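Local coordinates for protein putative fructose-bisphosphate aldolase (Coccidioides immitis, PDB 3PM6) that binds a zinc ion and belongs to the class II fructose-bisphosphate aldolase family, folded as a TIM barrel, at residues 224-229 with 235-240; 17-22 with 245-250. All blocks are in the same frame, centred on the assembly; numbering follows the deposited sequence.

Both contacts use the seam where the eighth strand of the barrel meets the seventh, and their centres lie 11 Å apart. Interaction 1 holds the helix that connects these strands against the outside of the barrel; interaction 2 sets the N-terminal helix against the start of strand 245-250. Backbone bonds fix the two strands together, with Leu226 N 2.8 Å from Lys247 O and Leu224 O 2.8 Å from Ala246 N. Interaction 1 includes a zinc ligand, His227, whereas interaction 2 reaches toward the metal only through the far end of Lys247, whose NZ is 7.8 Å from the zinc ion. Glu148 bridges the two, since its carboxylate meets His227 NE2 and Lys247 NZ through different oxygens.

Interaction 1: 224-229 with 235-240; sequences LVLHGA and EIFEKC. With ZN (zinc ion), chain S.
His227 ND1 binds the zinc ion at 2.1 Å, and His91 and His196 supply the other two histidine nitrogens that hold the metal. This histidine follows directly on strand 223-226, the seventh strand of a TIM barrel, and the contact behind it is the strand-to-helix half of a beta-alpha-beta unit: the chain leaves the strand, turns through the metal-binding loop and returns along helix 234-242. The imidazole is held at more than its metal end. Its NE2 is hydrogen-bonded to Glu148, so that bonds at both ring nitrogens limit its rotation; the carbonyl oxygen of Val225 lies in the ring plane at its edge.

Leu226 points to the other side of the strand, toward the helix. With CG anti to the backbone N (chi1 -178°), it extends CD2 between two helix residues one turn apart, Phe237 and Cys240. CD2 approaches the Phe237 ring at its edge, near the ring plane, 4.1 Å from CD1, and the two side chains cross at about a right angle.

The far part of that ring serves the loop. Phe237 takes chi1 -72°, with CG beside its own backbone N, which swings the ring end toward Ala229, whose CB lies 3.8 Å from CE1. The Ala229 carbonyl oxygen comes obliquely to the same ring, 3.7 Å from CZ. Phe237 also touches Val248 on the next strand, and Cys240 touches Tyr208 of helix 208-218. The same Leu226 CD2 also lies 3.9 Å from Cys240 SG.

Interaction 2: 17-22 with 245-250; sequences PLLTFA and VAKVNV
A chi1 of -92°, well off the staggered value, directs the Leu19 fork at Lys247, whose own CG stands anti to its backbone N and carries the chain onward into the barrel. The setting is the N-terminal end of the TIM barrel: helix 16-24 precedes the first strand and lies against the start of strand 245-250, the eighth. Leu18 and Leu19 also reach Met55 at the start of the second strand, consistent with the N-terminal helix that closes this end of the barrel in class II aldolases. The axes of the short segments 17-22 and 245-250 come within 7.6 Å, their N-to-C directions 120° apart.

Leu19 does most of the work on the helix side. Its CD2 lies 3.9 Å from Lys247 CB, CD1 runs beside the lysine methylenes, and CG rests 4.0 Å from Ala246 CB. The small Ala246 lets the backbones close in, with its methyl CB 3.7 Å from the Leu19 carbonyl oxygen. One turn on, Ala22 CB meets the Ala246 carbonyl oxygen.

Beyond the apolar stem, Lys247 leaves the helix behind and bends at its last torsion. Its NZ forms a salt bridge with Glu148 OE1. NZ also donates to Asn249 OD1 at 3.0 Å, in the carbonyl plane on a lone pair, with a C=O...N angle of 118°.

Interaction 1: 224-229 with 235-240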
ATOM      1  N   LEU A 224     -24.829 -11.326  10.476  1.00 19.84           N
ATOM      2  CA  LEU A 224     -24.104 -11.669  11.702  1.00 18.60           C
ATOM      3  C   LEU A 224     -22.651 -11.855  11.358  1.00 17.60           C
ATOM      4  O   LEU A 224     -22.349 -12.464  10.336  1.00 18.12           O
ATOM      5  CB  LEU A 224     -24.677 -12.929  12.339  1.00 18.48           C
ATOM      6  CG  LEU A 224     -26.117 -12.813  12.853  1.00 19.55           C
ATOM      7  CD1 LEU A 224     -26.597 -14.151  13.454  1.00 20.95           C
ATOM      8  CD2 LEU A 224     -26.247 -11.696  13.906  1.00 17.78           C
ATOM      9  N   VAL A 225     -21.777 -11.333  12.214  1.00 16.77           N
ATOM     10  CA  VAL A 225     -20.353 -11.198  11.936  1.00 16.21           C
ATOM     11  C   VAL A 225     -19.581 -11.917  13.015  1.00 16.60           C
ATOM     12  O   VAL A 225     -19.750 -11.635  14.217  1.00 17.22           O
ATOM     13  CB  VAL A 225     -19.921  -9.690  11.845  1.00 15.84           C
ATOM     14  CG1 VAL A 225     -18.465  -9.552  11.408  1.00 11.40           C
ATOM     15  CG2 VAL A 225     -20.811  -8.967  10.827  1.00 17.22           C
ATOM     16  N   LEU A 226     -18.717 -12.832  12.564  1.00 16.59           N
ATOM     17  CA  LEU A 226     -17.897 -13.651  13.431  1.00 16.47           C
ATOM     18  C   LEU A 226     -16.529 -13.000  13.642  1.00 15.81           C
ATOM     19  O   LEU A 226     -15.774 -12.772  12.691  1.00 16.01           O
ATOM     20  CB  LEU A 226     -17.725 -15.056  12.834  1.00 15.22           C
ATOM     21  CG  LEU A 226     -16.906 -16.087  13.655  1.00 17.89           C
ATOM     22  CD1 LEU A 226     -17.423 -16.255  15.071  1.00 15.77           C
ATOM     23  CD2 LEU A 226     -16.880 -17.448  12.973  1.00 16.73           C
ATOM     24  N   HIS A 227     -16.223 -12.743  14.901  1.00 15.19           N
ATOM     25  CA  HIS A 227     -14.910 -12.236  15.346  1.00 14.66           C
ATOM     26  C   HIS A 227     -14.190 -13.298  16.166  1.00 14.41           C
ATOM     27  O   HIS A 227     -14.855 -14.200  16.723  1.00 14.17           O
ATOM     28  CB  HIS A 227     -15.121 -11.014  16.259  1.00 13.58           C
ATOM     29  CG  HIS A 227     -15.503  -9.777  15.516  1.00 12.07           C
ATOM     30  ND1 HIS A 227     -14.623  -8.748  15.305  1.00  9.23           N
ATOM     31  CD2 HIS A 227     -16.664  -9.417  14.911  1.00 10.05           C
ATOM     32  CE1 HIS A 227     -15.216  -7.803  14.589  1.00 11.35           C
ATOM     33  NE2 HIS A 227     -16.456  -8.179  14.347  1.00 12.38           N
ATOM     34  N   GLY A 228     -12.860 -13.161  16.265  1.00 13.69           N
ATOM     35  CA  GLY A 228     -12.014 -14.088  16.981  1.00 14.95           C
ATOM     36  C   GLY A 228     -11.902 -15.495  16.384  1.00 15.24           C
ATOM     37  O   GLY A 228     -11.695 -16.491  17.100  1.00 15.84           O
ATOM     38  N   ALA A 229     -11.976 -15.557  15.064  1.00 15.12           N
ATOM     39  CA  ALA A 229     -12.088 -16.792  14.329  1.00 16.28           C
ATOM     40  C   ALA A 229     -10.751 -17.415  13.879  1.00 16.98           C
ATOM     41  O   ALA A 229     -10.733 -18.502  13.305  1.00 15.61           O
ATOM     42  CB  ALA A 229     -13.032 -16.560  13.125  1.00 16.52           C
ATOM     43  N   GLU A 235     -15.236 -27.224  10.741  1.00 19.65           N
ATOM     44  CA  GLU A 235     -16.438 -27.715  11.422  1.00 20.16           C
ATOM     45  C   GLU A 235     -17.031 -26.609  12.320  1.00 19.15           C
ATOM     46  O   GLU A 235     -18.252 -26.433  12.375  1.00 19.61           O
ATOM     47  CB  GLU A 235     -16.117 -29.002  12.202  1.00 20.10           C
ATOM     48  CG  GLU A 235     -15.845 -30.243  11.280  1.00 21.38           C
ATOM     49  CD  GLU A 235     -14.388 -30.423  10.832  1.00 21.85           C
ATOM     50  OE1 GLU A 235     -13.581 -29.468  10.891  1.00 19.89           O
ATOM     51  OE2 GLU A 235     -14.039 -31.557  10.411  1.00 25.01           O
ATOM     52  N   ILE A 236     -16.164 -25.842  12.981  1.00 18.23           N
ATOM     53  CA  ILE A 236     -16.609 -24.660  13.756  1.00 18.28           C
ATOM     54  C   ILE A 236     -17.255 -23.583  12.857  1.00 17.76           C
ATOM     55  O   ILE A 236     -18.322 -23.053  13.171  1.00 18.02           O
ATOM     56  CB  ILE A 236     -15.468 -24.037  14.570  1.00 17.47           C
ATOM     57  CG1 ILE A 236     -15.052 -24.999  15.672  1.00 19.21           C
ATOM     58  CG2 ILE A 236     -15.895 -22.643  15.137  1.00 17.03           C
ATOM     59  CD1 ILE A 236     -13.730 -24.580  16.396  1.00 20.75           C
ATOM     60  N   PHE A 237     -16.609 -23.295  11.733  1.00 17.59           N
ATOM     61  CA  PHE A 237     -17.167 -22.383  10.756  1.00 18.05           C
ATOM     62  C   PHE A 237     -18.543 -22.838  10.296  1.00 18.44           C
ATOM     63  O   PHE A 237     -19.485 -22.032  10.305  1.00 18.58           O
ATOM     64  CB  PHE A 237     -16.220 -22.185   9.566  1.00 17.71           C
ATOM     65  CG  PHE A 237     -14.967 -21.351   9.877  1.00 18.58           C
ATOM     66  CD1 PHE A 237     -15.066 -20.023  10.386  1.00 16.80           C
ATOM     67  CD2 PHE A 237     -13.694 -21.860   9.580  1.00 16.08           C
ATOM     68  CE1 PHE A 237     -13.905 -19.236  10.633  1.00 14.38           C
ATOM     69  CE2 PHE A 237     -12.517 -21.084   9.834  1.00 16.67           C
ATOM     70  CZ  PHE A 237     -12.635 -19.761  10.368  1.00 16.55           C
ATOM     71  N   GLU A 238     -18.675 -24.118   9.942  1.00 19.58           N
ATOM     72  CA  GLU A 238     -19.957 -24.658   9.489  1.00 21.52           C
ATOM     73  C   GLU A 238     -21.046 -24.429  10.552  1.00 21.39           C
ATOM     74  O   GLU A 238     -22.126 -23.973  10.231  1.00 22.32           O
ATOM     75  CB  GLU A 238     -19.873 -26.156   9.090  1.00 22.76           C
ATOM     76  CG  GLU A 238     -19.040 -26.507   7.811  1.00 26.08           C
ATOM     77  CD  GLU A 238     -19.374 -25.617   6.584  1.00 34.10           C
ATOM     78  OE1 GLU A 238     -20.519 -25.097   6.492  1.00 34.58           O
ATOM     79  OE2 GLU A 238     -18.486 -25.426   5.702  1.00 36.32           O
ATOM     80  N   LYS A 239     -20.738 -24.706  11.815  1.00 21.33           N
ATOM     81  CA  LYS A 239     -21.684 -24.505  12.911  1.00 21.32           C
ATOM     82  C   LYS A 239     -22.149 -23.043  12.995  1.00 21.00           C
ATOM     83  O   LYS A 239     -23.329 -22.793  13.150  1.00 20.84           O
ATOM     84  CB  LYS A 239     -21.072 -24.974  14.240  1.00 20.81           C
ATOM     85  CG  LYS A 239     -21.029 -26.497  14.390  1.00 20.69           C
ATOM     86  CD  LYS A 239     -20.296 -26.965  15.640  1.00 21.31           C
ATOM     87  CE  LYS A 239     -20.296 -28.501  15.640  1.00 26.45           C
ATOM     88  NZ  LYS A 239     -19.105 -29.146  16.265  1.00 27.40           N
ATOM     89  N   CYS A 240     -21.216 -22.099  12.856  1.00 20.52           N
ATOM     90  CA  CYS A 240     -21.522 -20.662  12.918  1.00 20.23           C
ATOM     91  C   CYS A 240     -22.352 -20.182  11.743  1.00 20.82           C
ATOM     92  O   CYS A 240     -23.332 -19.485  11.939  1.00 20.45           O
ATOM     93  CB  CYS A 240     -20.242 -19.822  13.021  1.00 19.39           C
ATOM     94  SG  CYS A 240     -19.296 -20.110  14.530  1.00 17.15           S
TER
HETATM   95 ZN    ZN S 319     -12.569  -8.553  15.712  1.00 20.80          ZN

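Interaction 2: 17-22 with 245-250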
ATOM      1  N   PRO A  17     -24.847  -6.024  -0.422  1.00 26.13           N
ATOM      2  CA  PRO A  17     -25.271  -7.228  -1.157  1.00 26.13           C
ATOM      3  C   PRO A  17     -24.458  -8.475  -0.795  1.00 25.88           C
ATOM      4  O   PRO A  17     -25.009  -9.582  -0.763  1.00 27.50           O
ATOM      5  CB  PRO A  17     -25.048  -6.851  -2.630  1.00 26.02           C
ATOM      6  CG  PRO A  17     -25.074  -5.400  -2.670  1.00 26.08           C
ATOM      7  CD  PRO A  17     -24.557  -4.901  -1.338  1.00 26.44           C
ATOM      8  N   LEU A  18     -23.169  -8.316  -0.524  1.00 25.01           N
ATOM      9  CA  LEU A  18     -22.309  -9.462  -0.213  1.00 24.20           C
ATOM     10  C   LEU A  18     -22.823 -10.316   0.931  1.00 24.20           C
ATOM     11  O   LEU A  18     -22.850 -11.538   0.797  1.00 23.44           O
ATOM     12  CB  LEU A  18     -20.854  -9.048   0.072  1.00 23.21           C
ATOM     13  CG  LEU A  18     -19.878  -8.784  -1.071  1.00 24.16           C
ATOM     14  CD1 LEU A  18     -20.375  -7.716  -2.058  1.00 23.03           C
ATOM     15  CD2 LEU A  18     -18.489  -8.398  -0.544  1.00 21.61           C
ATOM     16  N   LEU A  19     -23.221  -9.686   2.046  1.00 24.11           N
ATOM     17  CA  LEU A  19     -23.715 -10.447   3.212  1.00 24.62           C
ATOM     18  C   LEU A  19     -25.110 -11.024   2.991  1.00 25.42           C
ATOM     19  O   LEU A  19     -25.393 -12.142   3.392  1.00 25.31           O
ATOM     20  CB  LEU A  19     -23.683  -9.620   4.503  1.00 24.00           C
ATOM     21  CG  LEU A  19     -22.415  -9.724   5.354  1.00 22.44           C
ATOM     22  CD1 LEU A  19     -21.299  -8.883   4.770  1.00 21.58           C
ATOM     23  CD2 LEU A  19     -22.715  -9.244   6.752  1.00 21.19           C
ATOM     24  N   THR A  20     -25.962 -10.235   2.348  1.00 26.20           N
ATOM     25  CA  THR A  20     -27.262 -10.669   1.893  1.00 28.02           C
ATOM     26  C   THR A  20     -27.100 -11.956   1.077  1.00 28.64           C
ATOM     27  O   THR A  20     -27.704 -12.954   1.383  1.00 28.93           O
ATOM     28  CB  THR A  20     -27.874  -9.567   1.001  1.00 28.08           C
ATOM     29  OG1 THR A  20     -28.123  -8.409   1.806  1.00 29.68           O
ATOM     30  CG2 THR A  20     -29.158 -10.036   0.318  1.00 29.26           C
ATOM     31  N   PHE A  21     -26.264 -11.909   0.042  1.00 29.77           N
ATOM     32  CA  PHE A  21     -26.079 -13.055  -0.856  1.00 30.56           C
ATOM     33  C   PHE A  21     -25.514 -14.261  -0.097  1.00 30.62           C
ATOM     34  O   PHE A  21     -25.997 -15.386  -0.266  1.00 31.42           O
ATOM     35  CB  PHE A  21     -25.161 -12.691  -2.029  1.00 30.15           C
ATOM     36  CG  PHE A  21     -25.102 -13.752  -3.089  1.00 31.85           C
ATOM     37  CD1 PHE A  21     -25.971 -13.708  -4.185  1.00 32.31           C
ATOM     38  CD2 PHE A  21     -24.208 -14.816  -2.985  1.00 30.91           C
ATOM     39  CE1 PHE A  21     -25.918 -14.692  -5.166  1.00 33.79           C
ATOM     40  CE2 PHE A  21     -24.156 -15.817  -3.965  1.00 31.75           C
ATOM     41  CZ  PHE A  21     -25.008 -15.758  -5.045  1.00 33.87           C
ATOM     42  N   ALA A  22     -24.489 -14.020   0.717  1.00 29.41           N
ATOM     43  CA  ALA A  22     -23.873 -15.069   1.529  1.00 29.80           C
ATOM     44  C   ALA A  22     -24.863 -15.757   2.493  1.00 30.16           C
ATOM     45  O   ALA A  22     -24.870 -16.971   2.595  1.00 30.43           O
ATOM     46  CB  ALA A  22     -22.648 -14.529   2.283  1.00 28.05           C
ATOM     47  N   VAL A 245     -24.108 -16.714  10.598  1.00 20.21           N
ATOM     48  CA  VAL A 245     -22.870 -15.971  10.321  1.00 19.05           C
ATOM     49  C   VAL A 245     -22.655 -15.783   8.830  1.00 19.18           C
ATOM     50  O   VAL A 245     -22.532 -16.771   8.094  1.00 19.78           O
ATOM     51  CB  VAL A 245     -21.659 -16.649  10.974  1.00 19.02           C
ATOM     52  CG1 VAL A 245     -20.340 -16.063  10.442  1.00 18.04           C
ATOM     53  CG2 VAL A 245     -21.765 -16.478  12.501  1.00 18.84           C
ATOM     54  N   ALA A 246     -22.616 -14.522   8.384  1.00 17.96           N
ATOM     55  CA  ALA A 246     -22.470 -14.228   6.961  1.00 17.63           C
ATOM     56  C   ALA A 246     -21.166 -13.531   6.640  1.00 17.29           C
ATOM     57  O   ALA A 246     -20.867 -13.305   5.475  1.00 18.20           O
ATOM     58  CB  ALA A 246     -23.658 -13.362   6.456  1.00 17.28           C
ATOM     59  N   LYS A 247     -20.413 -13.165   7.669  1.00 16.89           N
ATOM     60  CA  LYS A 247     -19.134 -12.491   7.502  1.00 16.30           C
ATOM     61  C   LYS A 247     -18.206 -13.072   8.549  1.00 16.69           C
ATOM     62  O   LYS A 247     -18.538 -13.082   9.756  1.00 16.38           O
ATOM     63  CB  LYS A 247     -19.295 -10.979   7.697  1.00 15.77           C
ATOM     64  CG  LYS A 247     -17.989 -10.135   7.594  1.00 15.27           C
ATOM     65  CD  LYS A 247     -18.341  -8.638   7.672  1.00 13.14           C
ATOM     66  CE  LYS A 247     -17.143  -7.717   7.802  1.00 14.88           C
ATOM     67  NZ  LYS A 247     -16.758  -7.487   9.229  1.00 14.68           N
ATOM     68  N   VAL A 248     -17.052 -13.566   8.084  1.00 16.88           N
ATOM     69  CA  VAL A 248     -16.012 -14.115   8.960  1.00 16.33           C
ATOM     70  C   VAL A 248     -14.732 -13.272   8.886  1.00 16.39           C
ATOM     71  O   VAL A 248     -14.082 -13.181   7.819  1.00 16.18           O
ATOM     72  CB  VAL A 248     -15.698 -15.586   8.567  1.00 17.23           C
ATOM     73  CG1 VAL A 248     -14.447 -16.089   9.289  1.00 16.72           C
ATOM     74  CG2 VAL A 248     -16.912 -16.479   8.822  1.00 15.45           C
ATOM     75  N   ASN A 249     -14.368 -12.676  10.033  1.00 15.92           N
ATOM     76  CA  ASN A 249     -13.170 -11.876  10.188  1.00 15.70           C
ATOM     77  C   ASN A 249     -11.966 -12.730  10.540  1.00 16.70           C
ATOM     78  O   ASN A 249     -12.027 -13.570  11.459  1.00 17.04           O
ATOM     79  CB  ASN A 249     -13.330 -10.834  11.327  1.00 14.52           C
ATOM     80  CG  ASN A 249     -14.310  -9.716  10.960  1.00 14.21           C
ATOM     81  OD1 ASN A 249     -15.029  -9.809   9.957  1.00  9.55           O
ATOM     82  ND2 ASN A 249     -14.332  -8.662  11.756  1.00 10.43           N
ATOM     83  N   VAL A 250     -10.848 -12.393   9.909  1.00 16.26           N
ATOM     84  CA  VAL A 250      -9.618 -13.121  10.066  1.00 17.70           C
ATOM     85  C   VAL A 250      -8.492 -12.131  10.193  1.00 15.97           C
ATOM     86  O   VAL A 250      -8.487 -11.110   9.529  1.00 15.37           O
ATOM     87  CB  VAL A 250      -9.352 -13.985   8.813  1.00 17.71           C
ATOM     88  CG1 VAL A 250      -8.090 -14.786   8.984  1.00 21.04           C
ATOM     89  CG2 VAL A 250     -10.527 -14.923   8.576  1.00 21.79           C
TER